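Local coordinates for protein possible galactose mutarotase (Streptomyces platensis subsp. rosaceus, PDB 4RNL) that is of unknown function but, as a member of the aldose 1-epimerase family, probably interconverts the alpha and beta anomers of galactose or a related sugar, at residues T274-L287 and Y299-P313. Residues are numbered along the deposited sequence; the frame is centred on the assembly and turned at random.
Sequences TTEPGLQLYTADHL and YGPAAGLALETQHFP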
ATOM      1  N   THR A 274       7.054   9.851  -2.241  1.00  9.42           N
ATOM      2  CA  THR A 274       5.864  10.028  -1.422  1.00 11.23           C
ATOM      3  C   THR A 274       5.884  11.311  -0.612  1.00 11.06           C
ATOM      4  O   THR A 274       6.940  11.896  -0.369  1.00 10.32           O
ATOM      5  CB  THR A 274       5.651   8.827  -0.464  1.00 14.62           C
ATOM      6  OG1 THR A 274       4.348   8.901   0.130  1.00 10.62           O
ATOM      7  CG2 THR A 274       6.711   8.808   0.644  1.00 11.73           C
ATOM      8  N   THR A 275       4.694  11.738  -0.202  1.00 10.31           N
ATOM      9  CA  THR A 275       4.520  12.849   0.727  1.00 11.48           C
ATOM     10  C   THR A 275       4.564  12.349   2.175  1.00 14.63           C
ATOM     11  O   THR A 275       4.708  13.133   3.115  1.00 11.77           O
ATOM     12  CB  THR A 275       3.155  13.502   0.507  1.00  9.97           C
ATOM     13  OG1 THR A 275       2.150  12.482   0.531  1.00  9.77           O
ATOM     14  CG2 THR A 275       3.114  14.217  -0.847  1.00 13.01           C
ATOM     15  N   GLU A 276       4.422  11.039   2.350  1.00  9.51           N
ATOM     16  CA  GLU A 276       4.287  10.439   3.687  1.00 10.05           C
ATOM     17  C   GLU A 276       5.568  10.481   4.516  1.00 10.43           C
ATOM     18  O   GLU A 276       6.674  10.502   3.965  1.00 11.07           O
ATOM     19  CB  GLU A 276       3.830   8.979   3.542  1.00 10.23           C
ATOM     20  CG  GLU A 276       2.406   8.831   3.019  1.00 13.13           C
ATOM     21  CD  GLU A 276       1.359   9.213   4.055  1.00 19.66           C
ATOM     22  OE1 GLU A 276       1.613   9.032   5.265  1.00 19.47           O
ATOM     23  OE2 GLU A 276       0.275   9.699   3.666  1.00 23.32           O
ATOM     24  N   PRO A 277       5.428  10.451   5.852  1.00  9.69           N
ATOM     25  CA  PRO A 277       6.592  10.456   6.743  1.00 10.97           C
ATOM     26  C   PRO A 277       7.132   9.059   7.054  1.00 14.77           C
ATOM     27  O   PRO A 277       8.217   8.912   7.638  1.00 12.79           O
ATOM     28  CB  PRO A 277       6.020  11.058   8.025  1.00 10.64           C
ATOM     29  CG  PRO A 277       4.585  10.539   8.047  1.00  9.48           C
ATOM     30  CD  PRO A 277       4.158  10.578   6.601  1.00 11.35           C
ATOM     31  N   GLY A 278       6.372   8.036   6.703  1.00 10.36           N
ATOM     32  CA  GLY A 278       6.754   6.688   7.076  1.00  8.76           C
ATOM     33  C   GLY A 278       6.640   5.695   5.938  1.00  8.48           C
ATOM     34  O   GLY A 278       5.963   5.930   4.931  1.00 10.21           O
ATOM     35  N   LEU A 279       7.317   4.568   6.104  1.00  9.22           N
ATOM     36  CA  LEU A 279       7.240   3.497   5.128  1.00  8.26           C
ATOM     37  C   LEU A 279       7.283   2.176   5.869  1.00 12.14           C
ATOM     38  O   LEU A 279       8.216   1.917   6.621  1.00 10.75           O
ATOM     39  CB  LEU A 279       8.401   3.609   4.131  1.00 10.98           C
ATOM     40  CG  LEU A 279       8.526   2.573   3.007  1.00 13.62           C
ATOM     41  CD1 LEU A 279       9.214   3.195   1.801  1.00 17.43           C
ATOM     42  CD2 LEU A 279       9.354   1.390   3.462  1.00 18.50           C
ATOM     43  N   GLN A 280       6.277   1.338   5.650  1.00 13.01           N
ATOM     44  CA  GLN A 280       6.297  -0.008   6.205  1.00 11.47           C
ATOM     45  C   GLN A 280       6.971  -0.924   5.194  1.00 11.79           C
ATOM     46  O   GLN A 280       6.558  -0.986   4.043  1.00 12.52           O
ATOM     47  CB  GLN A 280       4.869  -0.503   6.461  1.00 12.01           C
ATOM     48  CG  GLN A 280       4.786  -1.777   7.301  1.00 11.99           C
ATOM     49  CD  GLN A 280       4.958  -1.506   8.779  1.00 14.15           C
ATOM     50  OE1 GLN A 280       4.924  -0.349   9.218  1.00 11.53           O
ATOM     51  NE2 GLN A 280       5.159  -2.566   9.558  1.00 14.27           N
ATOM     52  N   LEU A 281       8.013  -1.629   5.620  1.00  9.24           N
ATOM     53  CA  LEU A 281       8.654  -2.621   4.768  1.00 12.41           C
ATOM     54  C   LEU A 281       8.162  -3.972   5.261  1.00 11.21           C
ATOM     55  O   LEU A 281       8.349  -4.303   6.420  1.00 10.18           O
ATOM     56  CB  LEU A 281      10.177  -2.528   4.911  1.00 11.87           C
ATOM     57  CG  LEU A 281      10.996  -3.637   4.247  1.00 11.38           C
ATOM     58  CD1 LEU A 281      10.688  -3.701   2.770  1.00 15.06           C
ATOM     59  CD2 LEU A 281      12.489  -3.404   4.471  1.00 15.82           C
ATOM     60  N   TYR A 282       7.501  -4.738   4.404  1.00 10.81           N
ATOM     61  CA  TYR A 282       7.008  -6.047   4.817  1.00  9.88           C
ATOM     62  C   TYR A 282       7.419  -7.090   3.798  1.00 14.41           C
ATOM     63  O   TYR A 282       7.140  -6.954   2.611  1.00 10.84           O
ATOM     64  CB  TYR A 282       5.482  -6.038   5.009  1.00  9.81           C
ATOM     65  CG  TYR A 282       4.949  -7.401   5.385  1.00 10.67           C
ATOM     66  CD1 TYR A 282       5.491  -8.106   6.455  1.00 13.37           C
ATOM     67  CD2 TYR A 282       3.915  -7.990   4.663  1.00 13.24           C
ATOM     68  CE1 TYR A 282       5.019  -9.374   6.798  1.00 13.02           C
ATOM     69  CE2 TYR A 282       3.429  -9.247   4.996  1.00 12.82           C
ATOM     70  CZ  TYR A 282       3.984  -9.930   6.064  1.00 16.31           C
ATOM     71  OH  TYR A 282       3.506 -11.175   6.389  1.00 14.35           O
ATOM     72  N   THR A 283       8.096  -8.129   4.266  1.00 11.24           N
ATOM     73  CA  THR A 283       8.662  -9.123   3.360  1.00  9.72           C
ATOM     74  C   THR A 283       7.808 -10.377   3.176  1.00 15.64           C
ATOM     75  O   THR A 283       8.328 -11.412   2.779  1.00 12.63           O
ATOM     76  CB  THR A 283      10.089  -9.527   3.791  1.00 15.92           C
ATOM     77  OG1 THR A 283      10.081  -9.892   5.182  1.00 11.35           O
ATOM     78  CG2 THR A 283      11.040  -8.356   3.599  1.00 16.38           C
ATOM     79  N   ALA A 284       6.511 -10.288   3.463  1.00 14.34           N
ATOM     80  CA  ALA A 284       5.556 -11.354   3.107  1.00 11.36           C
ATOM     81  C   ALA A 284       5.893 -12.708   3.711  1.00 16.67           C
ATOM     82  O   ALA A 284       5.801 -13.748   3.042  1.00 17.92           O
ATOM     83  CB  ALA A 284       5.425 -11.481   1.571  1.00 11.04           C
ATOM     84  N   ASP A 285       6.280 -12.720   4.976  1.00 17.19           N
ATOM     85  CA  ASP A 285       6.701 -13.976   5.571  1.00 19.01           C
ATOM     86  C   ASP A 285       5.551 -14.921   5.910  1.00 13.70           C
ATOM     87  O   ASP A 285       5.776 -16.098   6.175  1.00 17.82           O
ATOM     88  CB  ASP A 285       7.610 -13.710   6.767  1.00 26.19           C
ATOM     89  CG  ASP A 285       8.781 -12.839   6.390  1.00 32.87           C
ATOM     90  OD1 ASP A 285       9.812 -13.394   5.941  1.00 33.65           O
ATOM     91  OD2 ASP A 285       8.645 -11.598   6.495  1.00 34.80           O
ATOM     92  N   HIS A 286       4.322 -14.422   5.866  1.00 16.59           N
ATOM     93  CA  HIS A 286       3.166 -15.273   6.159  1.00 18.43           C
ATOM     94  C   HIS A 286       2.851 -16.227   5.004  1.00 17.24           C
ATOM     95  O   HIS A 286       2.171 -17.232   5.185  1.00 21.50           O
ATOM     96  CB  HIS A 286       1.943 -14.416   6.463  1.00 15.69           C
ATOM     97  CG  HIS A 286       1.353 -13.763   5.253  1.00 16.81           C
ATOM     98  ND1 HIS A 286       1.851 -12.592   4.720  1.00 18.60           N
ATOM     99  CD2 HIS A 286       0.304 -14.116   4.474  1.00 16.21           C
ATOM    100  CE1 HIS A 286       1.136 -12.256   3.660  1.00 17.19           C
ATOM    101  NE2 HIS A 286       0.186 -13.161   3.493  1.00 16.51           N
ATOM    102  N   LEU A 287       3.345 -15.906   3.811  1.00 17.68           N
ATOM    103  CA  LEU A 287       3.096 -16.744   2.633  1.00 17.60           C
ATOM    104  C   LEU A 287       3.720 -18.135   2.792  1.00 18.94           C
ATOM    105  O   LEU A 287       4.864 -18.273   3.244  1.00 22.33           O
ATOM    106  CB  LEU A 287       3.596 -16.039   1.364  1.00 13.20           C
ATOM    107  CG  LEU A 287       2.823 -14.744   1.069  1.00 16.15           C
ATOM    108  CD1 LEU A 287       3.376 -14.013  -0.147  1.00 12.32           C
ATOM    109  CD2 LEU A 287       1.350 -15.032   0.863  1.00 13.07           C
ATOM    110  N   TYR A 299       2.997 -18.818  -4.100  1.00 15.52           N
ATOM    111  CA  TYR A 299       3.822 -17.811  -3.433  1.00 11.33           C
ATOM    112  C   TYR A 299       4.408 -18.346  -2.125  1.00 16.41           C
ATOM    113  O   TYR A 299       3.664 -18.720  -1.215  1.00 15.24           O
ATOM    114  CB  TYR A 299       2.979 -16.566  -3.119  1.00 13.52           C
ATOM    115  CG  TYR A 299       2.556 -15.738  -4.321  1.00 14.54           C
ATOM    116  CD1 TYR A 299       3.363 -15.637  -5.449  1.00 10.87           C
ATOM    117  CD2 TYR A 299       1.354 -15.044  -4.312  1.00 16.84           C
ATOM    118  CE1 TYR A 299       2.978 -14.877  -6.541  1.00  9.86           C
ATOM    119  CE2 TYR A 299       0.956 -14.280  -5.395  1.00 13.26           C
ATOM    120  CZ  TYR A 299       1.772 -14.198  -6.503  1.00 13.61           C
ATOM    121  OH  TYR A 299       1.370 -13.435  -7.578  1.00 10.93           O
ATOM    122  N   GLY A 300       5.735 -18.377  -2.028  1.00 17.00           N
ATOM    123  CA  GLY A 300       6.400 -18.727  -0.779  1.00 18.42           C
ATOM    124  C   GLY A 300       6.751 -17.471   0.003  1.00 15.99           C
ATOM    125  O   GLY A 300       6.476 -16.362  -0.452  1.00 13.82           O
ATOM    126  N   PRO A 301       7.354 -17.631   1.196  1.00 15.88           N
ATOM    127  CA  PRO A 301       7.753 -16.454   1.977  1.00 14.87           C
ATOM    128  C   PRO A 301       8.692 -15.567   1.165  1.00 13.72           C
ATOM    129  O   PRO A 301       9.527 -16.093   0.419  1.00 15.46           O
ATOM    130  CB  PRO A 301       8.478 -17.060   3.191  1.00 19.25           C
ATOM    131  CG  PRO A 301       8.860 -18.461   2.760  1.00 24.27           C
ATOM    132  CD  PRO A 301       7.752 -18.894   1.839  1.00 21.77           C
ATOM    133  N   ALA A 302       8.506 -14.253   1.268  1.00 12.54           N
ATOM    134  CA  ALA A 302       9.306 -13.261   0.543  1.00 11.60           C
ATOM    135  C   ALA A 302       9.121 -13.292  -0.979  1.00 12.30           C
ATOM    136  O   ALA A 302       9.992 -12.842  -1.725  1.00 15.25           O
ATOM    137  CB  ALA A 302      10.787 -13.366   0.923  1.00 17.03           C
ATOM    138  N   ALA A 303       7.976 -13.787  -1.437  1.00 10.34           N
ATOM    139  CA  ALA A 303       7.702 -13.843  -2.882  1.00 10.14           C
ATOM    140  C   ALA A 303       7.657 -12.444  -3.466  1.00 12.63           C
ATOM    141  O   ALA A 303       7.942 -12.248  -4.646  1.00 13.28           O
ATOM    142  CB  ALA A 303       6.390 -14.575  -3.154  1.00 11.09           C
ATOM    143  N   GLY A 304       7.304 -11.470  -2.630  1.00 10.34           N
ATOM    144  CA  GLY A 304       7.280 -10.068  -3.020  1.00 10.60           C
ATOM    145  C   GLY A 304       7.506  -9.180  -1.809  1.00 11.90           C
ATOM    146  O   GLY A 304       7.483  -9.664  -0.675  1.00 12.40           O
ATOM    147  N   LEU A 305       7.734  -7.888  -2.043  1.00  8.64           N
ATOM    148  CA  LEU A 305       8.023  -6.947  -0.962  1.00  9.83           C
ATOM    149  C   LEU A 305       6.994  -5.849  -1.000  1.00 10.19           C
ATOM    150  O   LEU A 305       6.738  -5.278  -2.062  1.00 10.84           O
ATOM    151  CB  LEU A 305       9.400  -6.313  -1.160  1.00 10.39           C
ATOM    152  CG  LEU A 305      10.526  -7.303  -1.432  1.00 16.01           C
ATOM    153  CD1 LEU A 305      11.795  -6.572  -1.842  1.00 19.22           C
ATOM    154  CD2 LEU A 305      10.758  -8.158  -0.195  1.00 15.07           C
ATOM    155  N   ALA A 306       6.398  -5.546   0.147  1.00 10.95           N
ATOM    156  CA  ALA A 306       5.474  -4.419   0.213  1.00 10.28           C
ATOM    157  C   ALA A 306       6.192  -3.215   0.806  1.00 12.33           C
ATOM    158  O   ALA A 306       6.801  -3.307   1.874  1.00 15.31           O
ATOM    159  CB  ALA A 306       4.235  -4.768   1.045  1.00 13.65           C
ATOM    160  N   LEU A 307       6.127  -2.089   0.097  1.00 10.72           N
ATOM    161  CA  LEU A 307       6.652  -0.823   0.599  1.00 10.95           C
ATOM    162  C   LEU A 307       5.466   0.114   0.723  1.00 16.89           C
ATOM    163  O   LEU A 307       5.046   0.719  -0.257  1.00 19.70           O
ATOM    164  CB  LEU A 307       7.673  -0.241  -0.380  1.00 14.12           C
ATOM    165  CG  LEU A 307       8.896  -1.116  -0.663  1.00 21.17           C
ATOM    166  CD1 LEU A 307       9.707  -0.566  -1.833  1.00 26.97           C
ATOM    167  CD2 LEU A 307       9.755  -1.186   0.560  1.00 23.67           C
ATOM    168  N   GLU A 308       4.905   0.207   1.921  1.00 11.73           N
ATOM    169  CA  GLU A 308       3.669   0.953   2.127  1.00 13.10           C
ATOM    170  C   GLU A 308       3.956   2.301   2.749  1.00 13.74           C
ATOM    171  O   GLU A 308       4.377   2.384   3.909  1.00 11.36           O
ATOM    172  CB  GLU A 308       2.726   0.173   3.048  1.00 14.02           C
ATOM    173  CG  GLU A 308       2.630  -1.302   2.708  1.00 27.58           C
ATOM    174  CD  GLU A 308       2.224  -2.135   3.902  1.00 31.15           C
ATOM    175  OE1 GLU A 308       1.318  -1.702   4.634  1.00 29.61           O
ATOM    176  OE2 GLU A 308       2.823  -3.209   4.119  1.00 40.33           O
ATOM    177  N   THR A 309       3.711   3.361   1.991  1.00  9.84           N
ATOM    178  CA  THR A 309       3.933   4.712   2.506  1.00  9.27           C
ATOM    179  C   THR A 309       2.768   5.064   3.408  1.00 12.26           C
ATOM    180  O   THR A 309       1.611   4.814   3.068  1.00 14.94           O
ATOM    181  CB  THR A 309       4.052   5.713   1.358  1.00 14.88           C
ATOM    182  OG1 THR A 309       2.875   5.628   0.555  1.00 15.88           O
ATOM    183  CG2 THR A 309       5.265   5.368   0.473  1.00 10.80           C
ATOM    184  N   GLN A 310       3.063   5.648   4.568  1.00  8.88           N
ATOM    185  CA  GLN A 310       2.050   5.740   5.609  1.00  8.47           C
ATOM    186  C   GLN A 310       2.476   6.683   6.721  1.00 10.39           C
ATOM    187  O   GLN A 310       3.632   7.113   6.783  1.00 11.71           O
ATOM    188  CB  GLN A 310       1.856   4.342   6.202  1.00 10.87           C
ATOM    189  CG  GLN A 310       3.146   3.821   6.849  1.00 13.44           C
ATOM    190  CD  GLN A 310       2.947   2.539   7.613  1.00 16.98           C
ATOM    191  OE1 GLN A 310       1.932   1.862   7.451  1.00 17.73           O
ATOM    192  NE2 GLN A 310       3.916   2.195   8.468  1.00 17.26           N
ATOM    193  N   HIS A 311       1.536   7.024   7.597  1.00 10.03           N
ATOM    194  CA  HIS A 311       1.902   7.559   8.906  1.00 11.64           C
ATOM    195  C   HIS A 311       2.234   6.374   9.825  1.00 11.94           C
ATOM    196  O   HIS A 311       1.917   5.227   9.501  1.00 12.73           O
ATOM    197  CB  HIS A 311       0.781   8.434   9.476  1.00 10.42           C
ATOM    198  CG  HIS A 311       0.802   9.847   8.970  1.00 13.05           C
ATOM    199  ND1 HIS A 311       0.879  10.155   7.627  1.00 14.75           N
ATOM    200  CD2 HIS A 311       0.751  11.028   9.626  1.00 12.52           C
ATOM    201  CE1 HIS A 311       0.882  11.467   7.480  1.00 17.62           C
ATOM    202  NE2 HIS A 311       0.805  12.023   8.677  1.00 15.77           N
ATOM    203  N   PHE A 312       2.887   6.646  10.952  1.00 12.13           N
ATOM    204  CA  PHE A 312       3.462   5.589  11.791  1.00 10.50           C
ATOM    205  C   PHE A 312       2.394   4.711  12.453  1.00 11.93           C
ATOM    206  O   PHE A 312       1.300   5.191  12.769  1.00 12.97           O
ATOM    207  CB  PHE A 312       4.326   6.199  12.910  1.00 10.08           C
ATOM    208  CG  PHE A 312       5.483   7.044  12.433  1.00 13.31           C
ATOM    209  CD1 PHE A 312       5.845   7.107  11.090  1.00 11.47           C
ATOM    210  CD2 PHE A 312       6.223   7.773  13.356  1.00 12.14           C
ATOM    211  CE1 PHE A 312       6.923   7.894  10.683  1.00 13.62           C
ATOM    212  CE2 PHE A 312       7.295   8.556  12.960  1.00 13.59           C
ATOM    213  CZ  PHE A 312       7.644   8.616  11.618  1.00 13.02           C
ATOM    214  N   PRO A 313       2.710   3.419  12.680  1.00 12.04           N
ATOM    215  CA  PRO A 313       1.808   2.521  13.416  1.00 14.09           C
ATOM    216  C   PRO A 313       1.411   3.108  14.762  1.00 12.60           C
ATOM    217  O   PRO A 313       2.245   3.732  15.424  1.00 13.86           O
ATOM    218  CB  PRO A 313       2.665   1.268  13.639  1.00 14.39           C
ATOM    219  CG  PRO A 313       3.617   1.267  12.475  1.00 15.49           C
ATOM    220  CD  PRO A 313       3.924   2.721  12.208  1.00 12.27           C
TER
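Pro277 lays its CG over one face of the His311 imidazole, a CH-pi contact 3.8 Å from the ring centroid, while the carboxylate of Glu276 sits at the ring edge, its plane turned 66° from the imidazole and its OE2 hydrogen-bonded to the Ser334 hydroxyl. Phe312 is met at its edge, where the carbonyl oxygen of Pro277 and CA of Gly278 lie in the ring plane. These rings close one end of an antiparallel strand pair, 278-282 with 305-310, in the middle of a sheet of the beta-sandwich typical of galactose mutarotases. Gln280 pairs with Glu308 and Tyr282 with Ala306 through two backbone hydrogen bonds each. On the face bearing Gln280 and Glu308, the extended Gln310 side chain sends NE2 2.8 Å to OE1 of Gln280, in its carbonyl plane on a lone pair, with the two amides 59° apart. Gln280 can meet it because its chain bends at chi2 (79°). Were Gln310 replaced by an alanine, OE1 of Gln280 would probably lose this donor, leaving that amide less firmly fixed. OE2 of Glu308, whose side chain touches His182, hydrogen-bonds a glycerol probably from the crystallisation liquor, consistent with a sugar pocket here. The reverse face is largely apolar: Leu281 and Leu307 run alongside each other, CD1 of Leu281 pressed tightly against CD2 of Leu307 at 3.5 Å, and CD2 of Leu279 touches that Leu307 methyl at 3.9 Å.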